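Long-range contacts in lipase (Pelosinus fermentans, PDB 5AH0), which hydrolyses ester bonds as a bacterial lipase and also degrades the polyester poly(butylene adipate-co-terephthalate): residues Q125-G130 against G148-V153; T119-V124 against Q249-Q254; V48-S53 against L196-K201; G67-Y72 against G86-G91. All coordinates share one frame; numbering follows the deposited sequence.

Contact 1. Residues Q125-G130 against G148-V153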
loop_
_atom_site.group_PDB
_atom_site.type_symbol
_atom_site.label_atom_id
_atom_site.label_comp_id
_atom_site.label_asym_id
_atom_site.label_seq_id
_atom_site.Cartn_x
_atom_site.Cartn_y
_atom_site.Cartn_z
ATOM N N GLN A 125 5.456 -12.064 5.547
ATOM C CA GLN A 125 6.195 -13.175 4.951
ATOM C C GLN A 125 7.646 -13.149 5.420
ATOM O O GLN A 125 8.235 -14.189 5.712
ATOM C CB GLN A 125 6.131 -13.133 3.427
ATOM C CG GLN A 125 6.653 -14.410 2.780
ATOM C CD GLN A 125 5.707 -15.589 2.943
ATOM O OE1 GLN A 125 4.486 -15.425 2.991
ATOM N NE2 GLN A 125 6.272 -16.783 3.078
ATOM N N LEU A 126 8.211 -11.950 5.491
ATOM C CA LEU A 126 9.579 -11.757 5.938
ATOM C C LEU A 126 9.683 -11.924 7.454
ATOM O O LEU A 126 10.665 -12.483 7.959
ATOM C CB LEU A 126 10.077 -10.379 5.508
ATOM C CG LEU A 126 10.307 -10.304 3.994
ATOM C CD1 LEU A 126 10.786 -8.925 3.557
ATOM C CD2 LEU A 126 11.286 -11.387 3.554
ATOM N N LEU A 127 8.663 -11.463 8.174
ATOM C CA LEU A 127 8.611 -11.644 9.623
ATOM C C LEU A 127 8.703 -13.110 10.012
ATOM O O LEU A 127 9.513 -13.503 10.864
ATOM C CB LEU A 127 7.325 -11.053 10.201
ATOM C CG LEU A 127 7.259 -9.537 10.219
ATOM C CD1 LEU A 127 5.984 -9.085 10.888
ATOM C CD2 LEU A 127 8.473 -9.000 10.961
ATOM N N LYS A 128 7.874 -13.916 9.363
ATOM C CA LYS A 128 7.737 -15.314 9.718
ATOM C C LYS A 128 8.930 -16.144 9.296
ATOM O O LYS A 128 9.392 -17.000 10.050
ATOM C CB LYS A 128 6.472 -15.891 9.088
ATOM C CG LYS A 128 5.199 -15.542 9.808
ATOM C CD LYS A 128 5.256 -16.125 11.203
ATOM C CE LYS A 128 3.887 -16.204 11.813
ATOM N NZ LYS A 128 2.982 -16.973 10.903
ATOM N N GLU A 129 9.427 -15.902 8.090
ATOM C CA GLU A 129 10.390 -16.826 7.504
ATOM C C GLU A 129 11.646 -16.164 6.953
ATOM O O GLU A 129 12.509 -16.845 6.405
ATOM C CB GLU A 129 9.699 -17.632 6.408
ATOM C CG GLU A 129 8.484 -18.381 6.927
ATOM C CD GLU A 129 7.613 -18.921 5.825
ATOM O OE1 GLU A 129 8.141 -19.167 4.722
ATOM O OE2 GLU A 129 6.393 -19.069 6.054
ATOM N N GLY A 130 11.755 -14.848 7.117
ATOM C CA GLY A 130 12.925 -14.114 6.665
ATOM C C GLY A 130 13.276 -14.405 5.221
ATOM O O GLY A 130 12.423 -14.808 4.430
ATOM N N GLY A 148 13.646 -14.586 10.752
ATOM C CA GLY A 148 12.445 -15.402 10.708
ATOM C C GLY A 148 11.868 -15.653 12.096
ATOM O O GLY A 148 12.339 -15.105 13.096
ATOM N N GLY A 149 10.833 -16.482 12.160
ATOM C CA GLY A 149 10.251 -16.880 13.428
ATOM C C GLY A 149 9.480 -15.810 14.174
ATOM O O GLY A 149 9.111 -16.012 15.325
ATOM N N LYS A 150 9.215 -14.679 13.529
ATOM C CA LYS A 150 8.563 -13.576 14.219
ATOM C C LYS A 150 7.078 -13.511 13.910
ATOM O O LYS A 150 6.677 -13.145 12.816
ATOM C CB LYS A 150 9.225 -12.249 13.853
ATOM C CG LYS A 150 10.730 -12.284 13.871
ATOM C CD LYS A 150 11.326 -10.891 13.779
ATOM C CE LYS A 150 12.847 -10.958 13.651
ATOM N NZ LYS A 150 13.291 -11.490 12.323
ATOM N N SER A 151 6.259 -13.853 14.890
ATOM C CA SER A 151 4.823 -13.745 14.721
ATOM C C SER A 151 4.330 -12.490 15.445
ATOM O O SER A 151 3.900 -12.548 16.598
ATOM C CB SER A 151 4.123 -15.003 15.234
ATOM O OG SER A 151 2.720 -14.910 15.054
ATOM N N TRP A 152 4.430 -11.352 14.759
ATOM C CA TRP A 152 4.190 -10.032 15.350
ATOM C C TRP A 152 2.919 -9.334 14.850
ATOM O O TRP A 152 2.633 -8.187 15.212
ATOM C CB TRP A 152 5.400 -9.135 15.078
ATOM C CG TRP A 152 6.670 -9.586 15.745
ATOM C CD1 TRP A 152 6.849 -10.700 16.527
ATOM C CD2 TRP A 152 7.942 -8.930 15.688
ATOM N NE1 TRP A 152 8.152 -10.765 16.965
ATOM C CE2 TRP A 152 8.843 -9.692 16.465
ATOM C CE3 TRP A 152 8.406 -7.766 15.063
ATOM C CZ2 TRP A 152 10.176 -9.331 16.626
ATOM C CZ3 TRP A 152 9.732 -7.410 15.226
ATOM C CH2 TRP A 152 10.602 -8.190 16.000
ATOM N N VAL A 153 2.172 -10.018 13.995
ATOM C CA VAL A 153 1.012 -9.421 13.357
ATOM C C VAL A 153 -0.195 -10.301 13.625
ATOM O O VAL A 153 -0.129 -11.519 13.453
ATOM C CB VAL A 153 1.224 -9.252 11.840
ATOM C CG1 VAL A 153 -0.066 -8.779 11.152
ATOM C CG2 VAL A 153 2.373 -8.292 11.579
#
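Leu127 meets the 148-153 loop with both its carbonyl and its side chain. The carbonyl O accepts the N-H of Lys150 at 2.9 Å, from 41° above the carbonyl plane, and the CB of Lys150 lies against the same oxygen of Leu127 at 3.3 Å. Leu127 CG stands beside its backbone N (chi1 -72°), which turns Leu127 CD1 onto Val153 CG2 at 3.8 Å, the two side chains roughly perpendicular. Lys128 follows: its O takes the N-H of Gly149 at 2.6 Å, while its side chain, bent at chi2 and chi4, runs beside the Lys150 carbonyl and brings Lys128 CE to Ser151 CB at 3.6 Å. From there NZ forms a salt bridge with Asp256. An alanine here would remove this aliphatic bridge and would probably leave Asp256 without its charged mate. Gly130 leaves the helix with positive phi, and its N lies 3.7 Å from Gly148 CA; the backbone angles of Gly148 already call for glycine, and a side chain there would also crowd the carbonyl carbon of Glu129. The contact thus belongs to the crossover from helix 116-129 to strand 153-159. Its chemistry implies that two carbonyls near the C-terminal end of the helix, of Leu127 and Lys128, each receive a loop N-H, beside a leucine-valine contact at the start of strand 153-159.

Contact 2. Residues T119-V124 against Q249-Q254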
loop_
_atom_site.group_PDB
_atom_site.type_symbol
_atom_site.label_atom_id
_atom_site.label_comp_id
_atom_site.label_asym_id
_atom_site.label_seq_id
_atom_site.Cartn_x
_atom_site.Cartn_y
_atom_site.Cartn_z
ATOM N N THR A 119 2.185 -4.786 0.282
ATOM C CA THR A 119 3.328 -4.501 1.126
ATOM C C THR A 119 3.288 -5.246 2.454
ATOM O O THR A 119 4.296 -5.810 2.875
ATOM C CB THR A 119 3.418 -2.996 1.400
ATOM O OG1 THR A 119 3.484 -2.301 0.148
ATOM C CG2 THR A 119 4.641 -2.670 2.236
ATOM N N VAL A 120 2.126 -5.264 3.104
ATOM C CA VAL A 120 2.029 -5.860 4.432
ATOM C C VAL A 120 1.954 -7.386 4.385
ATOM O O VAL A 120 2.414 -8.055 5.314
ATOM C CB VAL A 120 0.831 -5.294 5.209
ATOM C CG1 VAL A 120 1.018 -3.789 5.418
ATOM C CG2 VAL A 120 -0.476 -5.593 4.498
ATOM N N ARG A 121 1.410 -7.932 3.298
ATOM C CA ARG A 121 1.519 -9.369 3.030
ATOM C C ARG A 121 3.001 -9.759 2.962
ATOM O O ARG A 121 3.423 -10.807 3.464
ATOM C CB ARG A 121 0.834 -9.739 1.714
ATOM C CG ARG A 121 -0.685 -9.834 1.756
ATOM C CD ARG A 121 -1.238 -9.934 0.328
ATOM N NE ARG A 121 -0.637 -11.047 -0.412
ATOM C CZ ARG A 121 -0.552 -11.116 -1.736
ATOM N NH1 ARG A 121 -1.023 -10.135 -2.497
ATOM N NH2 ARG A 121 0.007 -12.172 -2.303
ATOM N N THR A 122 3.784 -8.898 2.328
ATOM C CA THR A 122 5.205 -9.138 2.154
ATOM C C THR A 122 5.930 -9.001 3.485
ATOM O O THR A 122 6.805 -9.811 3.817
ATOM C CB THR A 122 5.796 -8.170 1.122
ATOM O OG1 THR A 122 5.075 -8.309 -0.111
ATOM C CG2 THR A 122 7.268 -8.451 0.887
ATOM N N LEU A 123 5.557 -7.984 4.251
ATOM C CA LEU A 123 6.134 -7.790 5.570
ATOM C C LEU A 123 5.983 -9.037 6.435
ATOM O O LEU A 123 6.950 -9.470 7.053
ATOM C CB LEU A 123 5.502 -6.592 6.271
ATOM C CG LEU A 123 5.954 -6.427 7.718
ATOM C CD1 LEU A 123 7.432 -6.080 7.765
ATOM C CD2 LEU A 123 5.120 -5.366 8.423
ATOM N N VAL A 124 4.781 -9.611 6.485
ATOM C CA VAL A 124 4.550 -10.748 7.382
ATOM C C VAL A 124 5.269 -11.993 6.864
ATOM O O VAL A 124 5.672 -12.859 7.653
ATOM C CB VAL A 124 3.038 -11.061 7.581
ATOM C CG1 VAL A 124 2.297 -9.842 8.135
ATOM C CG2 VAL A 124 2.403 -11.549 6.293
ATOM N N GLN A 249 3.475 -16.019 -5.761
ATOM C CA GLN A 249 4.076 -17.341 -5.695
ATOM C C GLN A 249 4.739 -17.597 -4.355
ATOM O O GLN A 249 4.743 -18.725 -3.869
ATOM C CB GLN A 249 5.090 -17.529 -6.820
ATOM C CG GLN A 249 4.496 -18.132 -8.083
ATOM C CD GLN A 249 5.516 -18.261 -9.199
ATOM O OE1 GLN A 249 6.314 -17.351 -9.430
ATOM N NE2 GLN A 249 5.493 -19.394 -9.902
ATOM N N TRP A 250 5.303 -16.550 -3.756
ATOM C CA TRP A 250 6.108 -16.727 -2.549
ATOM C C TRP A 250 5.601 -15.952 -1.325
ATOM O O TRP A 250 6.113 -16.137 -0.216
ATOM C CB TRP A 250 7.560 -16.342 -2.839
ATOM C CG TRP A 250 7.787 -14.869 -2.975
ATOM C CD1 TRP A 250 7.588 -14.106 -4.086
ATOM C CD2 TRP A 250 8.276 -13.985 -1.959
ATOM N NE1 TRP A 250 7.915 -12.797 -3.825
ATOM C CE2 TRP A 250 8.338 -12.695 -2.525
ATOM C CE3 TRP A 250 8.664 -14.159 -0.626
ATOM C CZ2 TRP A 250 8.774 -11.581 -1.802
ATOM C CZ3 TRP A 250 9.096 -13.051 0.094
ATOM C CH2 TRP A 250 9.148 -11.777 -0.498
ATOM N N VAL A 251 4.607 -15.087 -1.518
ATOM C CA VAL A 251 3.978 -14.404 -0.384
ATOM C C VAL A 251 2.623 -15.041 -0.091
ATOM O O VAL A 251 1.633 -14.783 -0.781
ATOM C CB VAL A 251 3.815 -12.899 -0.635
ATOM C CG1 VAL A 251 3.136 -12.237 0.548
ATOM C CG2 VAL A 251 5.170 -12.263 -0.884
ATOM N N LYS A 252 2.595 -15.886 0.933
ATOM C CA LYS A 252 1.458 -16.756 1.184
ATOM C C LYS A 252 0.743 -16.377 2.464
ATOM O O LYS A 252 1.320 -15.733 3.341
ATOM C CB LYS A 252 1.908 -18.220 1.257
ATOM C CG LYS A 252 2.714 -18.719 0.063
ATOM C CD LYS A 252 3.313 -20.083 0.383
ATOM C CE LYS A 252 4.134 -20.663 -0.764
ATOM N NZ LYS A 252 3.282 -21.465 -1.681
ATOM N N ALA A 253 -0.514 -16.789 2.574
ATOM C CA ALA A 253 -1.300 -16.479 3.757
ATOM C C ALA A 253 -0.741 -17.248 4.941
ATOM O O ALA A 253 -0.648 -18.472 4.893
ATOM C CB ALA A 253 -2.766 -16.814 3.535
ATOM N N GLN A 254 -0.347 -16.527 5.987
ATOM C CA GLN A 254 0.169 -17.162 7.197
ATOM C C GLN A 254 -0.949 -17.770 8.029
ATOM O O GLN A 254 -2.095 -17.332 7.968
ATOM C CB GLN A 254 0.974 -16.158 8.019
ATOM C CG GLN A 254 2.009 -15.428 7.179
ATOM C CD GLN A 254 3.135 -16.347 6.724
ATOM O OE1 GLN A 254 3.386 -17.391 7.330
ATOM N NE2 GLN A 254 3.794 -15.978 5.630
#
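Thr122 and Val251 bring the two backbones nearest, with 6.0 Å between their CA atoms, and the gap widens to 7.8 Å between the CA atoms of Val124 and Gln254. In this alpha/beta-hydrolase fold, helix 116-129 follows strand 108-113 of the parallel sheet, and here it is flanked by the chain leaving helix 241-250. Val251 makes the largest share of the contact. Its CG1 is anti to the backbone N (chi1 179°), which directs that methyl at the helix: it lies 3.3 Å from Arg121 O and 3.6 Å from Arg121 CB. The other methyl, CG2, rests over the centre of the Trp250 ring on one side and approaches Thr122 OG1 on another, the valine and threonine side chains standing nearly square to each other. That hydroxyl has its strongest polar partner within the helix, Gln118 O. Thr122 CG2 meets Trp250 CH2 at 4.1 Å, so the indole extends the apolar contact begun by Val251. Farther along the helix, Val124 CG2 and Gln254 CG touch at 4.0 Å as the side chains lie alongside, running opposite ways. Arg121 supplies the polar link. Its guanidinium is fixed more firmly by Asn248 OD1, with a weak bond from NH1 to His163 besides. Across the contact, Arg121 NH2 reaches Val251 O at 3.4 Å, a weak hydrogen bond although straight at 166°, with the oxygen at the guanidinium edge and in its plane.

Contact 3. Residues V48-S53 against L196-K201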
loop_
_atom_site.group_PDB
_atom_site.type_symbol
_atom_site.label_atom_id
_atom_site.label_comp_id
_atom_site.label_asym_id
_atom_site.label_seq_id
_atom_site.Cartn_x
_atom_site.Cartn_y
_atom_site.Cartn_z
ATOM N N VAL A 48 5.868 4.792 3.627
ATOM C CA VAL A 48 6.799 4.080 2.773
ATOM C C VAL A 48 6.866 4.756 1.415
ATOM O O VAL A 48 6.118 5.702 1.144
ATOM C CB VAL A 48 6.400 2.605 2.614
ATOM C CG1 VAL A 48 6.390 1.913 3.978
ATOM C CG2 VAL A 48 5.042 2.485 1.954
ATOM N N GLY A 49 7.753 4.269 0.559
ATOM C CA GLY A 49 7.957 4.886 -0.737
ATOM C C GLY A 49 6.686 4.789 -1.538
ATOM O O GLY A 49 6.157 3.688 -1.725
ATOM N N PRO A 50 6.184 5.936 -2.020
ATOM C CA PRO A 50 4.929 5.958 -2.769
ATOM C C PRO A 50 5.028 5.151 -4.056
ATOM O O PRO A 50 3.991 4.698 -4.550
ATOM C CB PRO A 50 4.715 7.449 -3.054
ATOM C CG PRO A 50 6.063 8.039 -3.000
ATOM C CD PRO A 50 6.782 7.277 -1.930
ATOM N N VAL A 51 6.240 4.967 -4.583
ATOM C CA VAL A 51 6.426 4.207 -5.826
ATOM C C VAL A 51 7.534 3.140 -5.810
ATOM O O VAL A 51 7.877 2.588 -6.861
ATOM C CB VAL A 51 6.714 5.149 -7.001
ATOM C CG1 VAL A 51 5.485 6.041 -7.286
ATOM C CG2 VAL A 51 7.944 5.977 -6.712
ATOM N N SER A 52 8.101 2.851 -4.640
ATOM C CA SER A 52 9.068 1.763 -4.530
ATOM C C SER A 52 8.402 0.390 -4.692
ATOM O O SER A 52 7.172 0.271 -4.765
ATOM C CB SER A 52 9.793 1.819 -3.180
ATOM O OG SER A 52 10.445 3.062 -2.982
ATOM N N SER A 53 9.239 -0.641 -4.728
ATOM C CA SER A 53 8.814 -2.040 -4.738
ATOM C C SER A 53 8.182 -2.444 -3.400
ATOM O O SER A 53 8.390 -1.786 -2.383
ATOM C CB SER A 53 10.020 -2.938 -5.046
ATOM O OG SER A 53 9.779 -4.301 -4.723
ATOM N N LEU A 196 4.072 22.446 -2.713
ATOM C CA LEU A 196 3.568 21.211 -2.118
ATOM C C LEU A 196 4.697 20.362 -1.539
ATOM O O LEU A 196 5.694 20.095 -2.208
ATOM C CB LEU A 196 2.805 20.393 -3.161
ATOM C CG LEU A 196 2.254 19.036 -2.724
ATOM C CD1 LEU A 196 0.953 19.197 -1.932
ATOM C CD2 LEU A 196 2.010 18.161 -3.961
ATOM N N ILE A 197 4.544 19.937 -0.294
ATOM C CA ILE A 197 5.518 19.043 0.303
ATOM C C ILE A 197 5.176 17.611 -0.090
ATOM O O ILE A 197 4.198 17.035 0.386
ATOM C CB ILE A 197 5.562 19.186 1.824
ATOM C CG1 ILE A 197 5.736 20.662 2.196
ATOM C CG2 ILE A 197 6.677 18.322 2.410
ATOM C CD1 ILE A 197 5.720 20.931 3.679
ATOM N N TYR A 198 5.957 17.063 -1.009
ATOM C CA TYR A 198 5.771 15.698 -1.464
ATOM C C TYR A 198 7.121 15.138 -1.873
ATOM O O TYR A 198 7.897 15.809 -2.549
ATOM C CB TYR A 198 4.775 15.635 -2.629
ATOM C CG TYR A 198 4.290 14.239 -2.952
ATOM C CD1 TYR A 198 5.103 13.339 -3.642
ATOM C CD2 TYR A 198 3.015 13.816 -2.578
ATOM C CE1 TYR A 198 4.661 12.046 -3.950
ATOM C CE2 TYR A 198 2.560 12.520 -2.879
ATOM C CZ TYR A 198 3.394 11.650 -3.567
ATOM O OH TYR A 198 2.966 10.382 -3.865
ATOM N N ASP A 199 7.415 13.915 -1.449
ATOM C CA ASP A 199 8.707 13.317 -1.736
ATOM C C ASP A 199 8.592 11.873 -2.213
ATOM O O ASP A 199 7.926 11.059 -1.579
ATOM C CB ASP A 199 9.598 13.376 -0.501
ATOM C CG ASP A 199 10.925 12.688 -0.726
ATOM O OD1 ASP A 199 11.433 12.748 -1.870
ATOM O OD2 ASP A 199 11.450 12.081 0.228
ATOM N N PHE A 200 9.270 11.539 -3.308
ATOM C CA PHE A 200 9.115 10.201 -3.867
ATOM C C PHE A 200 9.938 9.158 -3.137
ATOM O O PHE A 200 9.723 7.953 -3.321
ATOM C CB PHE A 200 9.438 10.207 -5.357
ATOM C CG PHE A 200 8.439 10.983 -6.161
ATOM C CD1 PHE A 200 7.193 10.445 -6.433
ATOM C CD2 PHE A 200 8.736 12.249 -6.633
ATOM C CE1 PHE A 200 6.258 11.155 -7.157
ATOM C CE2 PHE A 200 7.810 12.964 -7.365
ATOM C CZ PHE A 200 6.566 12.418 -7.621
ATOM N N LYS A 201 10.848 9.631 -2.287
ATOM C CA LYS A 201 11.656 8.760 -1.441
ATOM C C LYS A 201 12.373 7.698 -2.265
ATOM O O LYS A 201 12.207 6.496 -2.038
ATOM C CB LYS A 201 10.780 8.116 -0.364
ATOM C CG LYS A 201 10.054 9.122 0.509
ATOM C CD LYS A 201 8.855 8.493 1.199
ATOM C CE LYS A 201 7.791 9.533 1.541
ATOM N NZ LYS A 201 6.393 9.014 1.268
#
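Lys201, whose CG sits beside its backbone N and anti to its carbonyl carbon (chi1 -57°), extends toward the 48-53 loop until its bend at chi4 sets NZ near Pro50 and Val48 O. Tyr198 comes to the same proline by a different torsion, CG anti to the backbone N (chi1 -167°), which carries its hydroxyl to Pro50 CB at 3.5 Å. Pro50 is therefore held from several sides. Its CD lies 3.3 Å from Phe200 O, its CG is 4.3 Å from Phe200 CD1, and the Lys201 chain crosses it at a slant. Behind the proline the two aromatic rings brace each other: Phe200 CD1 lies at the edge of the Tyr198 ring, in its plane. The tyrosine hydroxyl bonds to Met13 O, and Phe200 packs further on helices 173-190 and 215-223. The ammonium group of Lys201 donates to Val48 O at 3.3 Å, a weak bond, and has a long, weak ion pair with Glu19. A leucine in its place would probably leave Val48 O without this donor and remove the weak pairing with Glu19. An Asx turn shapes the lysine's backbone, Lys201 N giving a nearly straight bond (173°) to Asp199 OD1 at 3.2 Å, while Asp199 OD2 forms a salt bridge with Arg87. The 48-53 loop leads into helix 54-66, which carries the zinc ligand Asp56. The chemistry implies that, across this contact, apolar packing on Pro50 outweighs the single weak lysine bond.

Contact 4. Residues G67-Y72 against G86-G91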
loop_
_atom_site.group_PDB
_atom_site.type_symbol
_atom_site.label_atom_id
_atom_site.label_comp_id
_atom_site.label_asym_id
_atom_site.label_seq_id
_atom_site.Cartn_x
_atom_site.Cartn_y
_atom_site.Cartn_z
ATOM N N GLY A 67 11.653 0.558 14.565
ATOM C CA GLY A 67 12.704 1.518 14.835
ATOM C C GLY A 67 13.984 1.055 14.171
ATOM O O GLY A 67 14.201 -0.147 14.010
ATOM N N GLY A 68 14.828 1.998 13.767
ATOM C CA GLY A 68 16.145 1.661 13.245
ATOM C C GLY A 68 16.425 2.246 11.876
ATOM O O GLY A 68 15.734 3.166 11.430
ATOM N N THR A 69 17.429 1.694 11.200
ATOM C CA THR A 69 17.805 2.136 9.863
ATOM C C THR A 69 17.321 1.102 8.854
ATOM O O THR A 69 17.429 -0.104 9.088
ATOM C CB THR A 69 19.330 2.339 9.733
ATOM O OG1 THR A 69 19.772 3.267 10.728
ATOM C CG2 THR A 69 19.700 2.873 8.356
ATOM N N VAL A 70 16.783 1.586 7.736
ATOM C CA VAL A 70 16.259 0.723 6.688
ATOM C C VAL A 70 17.341 -0.149 6.045
ATOM O O VAL A 70 18.379 0.347 5.603
ATOM C CB VAL A 70 15.563 1.545 5.586
ATOM C CG1 VAL A 70 15.049 0.628 4.497
ATOM C CG2 VAL A 70 14.427 2.367 6.179
ATOM N N ASP A 71 17.096 -1.454 6.025
ATOM C CA ASP A 71 17.999 -2.394 5.381
ATOM C C ASP A 71 17.277 -3.133 4.259
ATOM O O ASP A 71 16.521 -4.063 4.514
ATOM C CB ASP A 71 18.548 -3.394 6.407
ATOM C CG ASP A 71 19.732 -4.199 5.880
ATOM O OD1 ASP A 71 19.503 -5.198 5.166
ATOM O OD2 ASP A 71 20.888 -3.854 6.217
ATOM N N TYR A 72 17.518 -2.739 3.015
ATOM C CA TYR A 72 16.886 -3.422 1.896
ATOM C C TYR A 72 17.485 -4.813 1.692
ATOM O O TYR A 72 16.909 -5.647 0.987
ATOM C CB TYR A 72 17.011 -2.588 0.624
ATOM C CG TYR A 72 16.347 -1.239 0.746
ATOM C CD1 TYR A 72 14.958 -1.128 0.796
ATOM C CD2 TYR A 72 17.105 -0.078 0.845
ATOM C CE1 TYR A 72 14.342 0.102 0.926
ATOM C CE2 TYR A 72 16.500 1.159 0.971
ATOM C CZ TYR A 72 15.118 1.241 1.010
ATOM O OH TYR A 72 14.518 2.469 1.140
ATOM N N GLY A 86 18.867 2.478 3.938
ATOM C CA GLY A 86 17.980 3.603 3.698
ATOM C C GLY A 86 18.010 4.643 4.804
ATOM O O GLY A 86 19.069 4.985 5.332
ATOM N N ARG A 87 16.833 5.149 5.158
ATOM C CA ARG A 87 16.717 6.184 6.180
ATOM C C ARG A 87 16.691 5.566 7.562
ATOM O O ARG A 87 16.616 4.344 7.706
ATOM C CB ARG A 87 15.458 7.018 5.964
ATOM C CG ARG A 87 15.384 7.675 4.615
ATOM C CD ARG A 87 14.119 8.520 4.473
ATOM N NE ARG A 87 14.066 9.120 3.142
ATOM C CZ ARG A 87 13.116 9.940 2.704
ATOM N NH1 ARG A 87 12.089 10.277 3.484
ATOM N NH2 ARG A 87 13.200 10.422 1.469
ATOM N N THR A 88 16.744 6.415 8.580
ATOM C CA THR A 88 16.667 5.933 9.949
ATOM C C THR A 88 15.433 6.520 10.654
ATOM O O THR A 88 15.136 7.710 10.530
ATOM C CB THR A 88 17.952 6.281 10.747
ATOM O OG1 THR A 88 17.824 7.588 11.321
ATOM C CG2 THR A 88 19.190 6.238 9.846
ATOM N N TYR A 89 14.706 5.676 11.378
ATOM C CA TYR A 89 13.469 6.105 12.019
ATOM C C TYR A 89 13.474 5.809 13.517
ATOM O O TYR A 89 14.020 4.794 13.946
ATOM C CB TYR A 89 12.274 5.417 11.363
ATOM C CG TYR A 89 12.160 5.683 9.889
ATOM C CD1 TYR A 89 11.891 6.961 9.413
ATOM C CD2 TYR A 89 12.319 4.654 8.971
ATOM C CE1 TYR A 89 11.778 7.210 8.054
ATOM C CE2 TYR A 89 12.216 4.890 7.616
ATOM C CZ TYR A 89 11.944 6.170 7.163
ATOM O OH TYR A 89 11.856 6.404 5.814
ATOM N N PRO A 90 12.829 6.681 14.314
ATOM C CA PRO A 90 12.680 6.476 15.763
ATOM C C PRO A 90 11.878 5.219 16.068
ATOM O O PRO A 90 12.180 4.495 17.015
ATOM C CB PRO A 90 11.924 7.727 16.227
ATOM C CG PRO A 90 12.084 8.723 15.119
ATOM C CD PRO A 90 12.154 7.912 13.865
ATOM N N GLY A 91 10.857 4.971 15.254
ATOM C CA GLY A 91 9.980 3.837 15.448
ATOM C C GLY A 91 8.657 4.258 16.047
ATOM O O GLY A 91 8.616 4.930 17.075
#
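Thr69 and Thr88 lie side by side and point the same way, their side chains meeting where Thr69 OG1 approaches Thr88 CG2 at 3.2 Å; they form the non-hydrogen-bonded pair on the exposed face of this two-stranded sheet. Val70 points at the partner strand and crosses Tyr89 at a slant, its CG2 reaching Tyr89 CE2 at 3.6 Å. The other methyl of Val70, CG1, lies 3.5 Å above one face of the Tyr72 ring, toward the rim. Tyr72 CE2 in turn is 3.9 Å from Gly86 CA, a place where a side chain would clash with Val70 CB. Four backbone bonds hold the strands, which run at 156° to each other: Gly68 and Tyr89 exchange two, Val70 N donates to Arg87 O at 2.8 Å, and Gly86 N donates to Val70 O at 2.7 Å. Outside the pair, Tyr72 OH bonds to Glu60 and its ring meets that of His82. The connection between the strands contains helix 74-80 and the zinc ligands His76 and His82. An antiparallel pair enclosing metal-binding histidines is consistent with the zinc-bearing insertion of thermoalkalophilic Bacillus-type lipases.

Overall arrangement
From the N terminus, contact 3 opens first, in the loop between strand 43-46 and helix 54-66. Contact 4 opens and closes soon after, joining 67-72 to 86-91 round the zinc-binding histidines. Helix 116-129 then opens contacts 2 and 1 in turn; contact 1 closes as the chain enters strand 153-159, so it lies within the span of contact 2. Both contacts 1 and 4 fall within the long loop that contact 3 closes at 196-201, whereas contacts 2 and 3 cross, since 249-254 comes later still. Contacts 1 and 2 meet at Gln125, whose OE1 probably accepts from Lys252 N. Contacts 3 and 4 meet through the Asp199-Arg87 salt bridge, tying the two-stranded antiparallel sheet to the loop after helix 173-190.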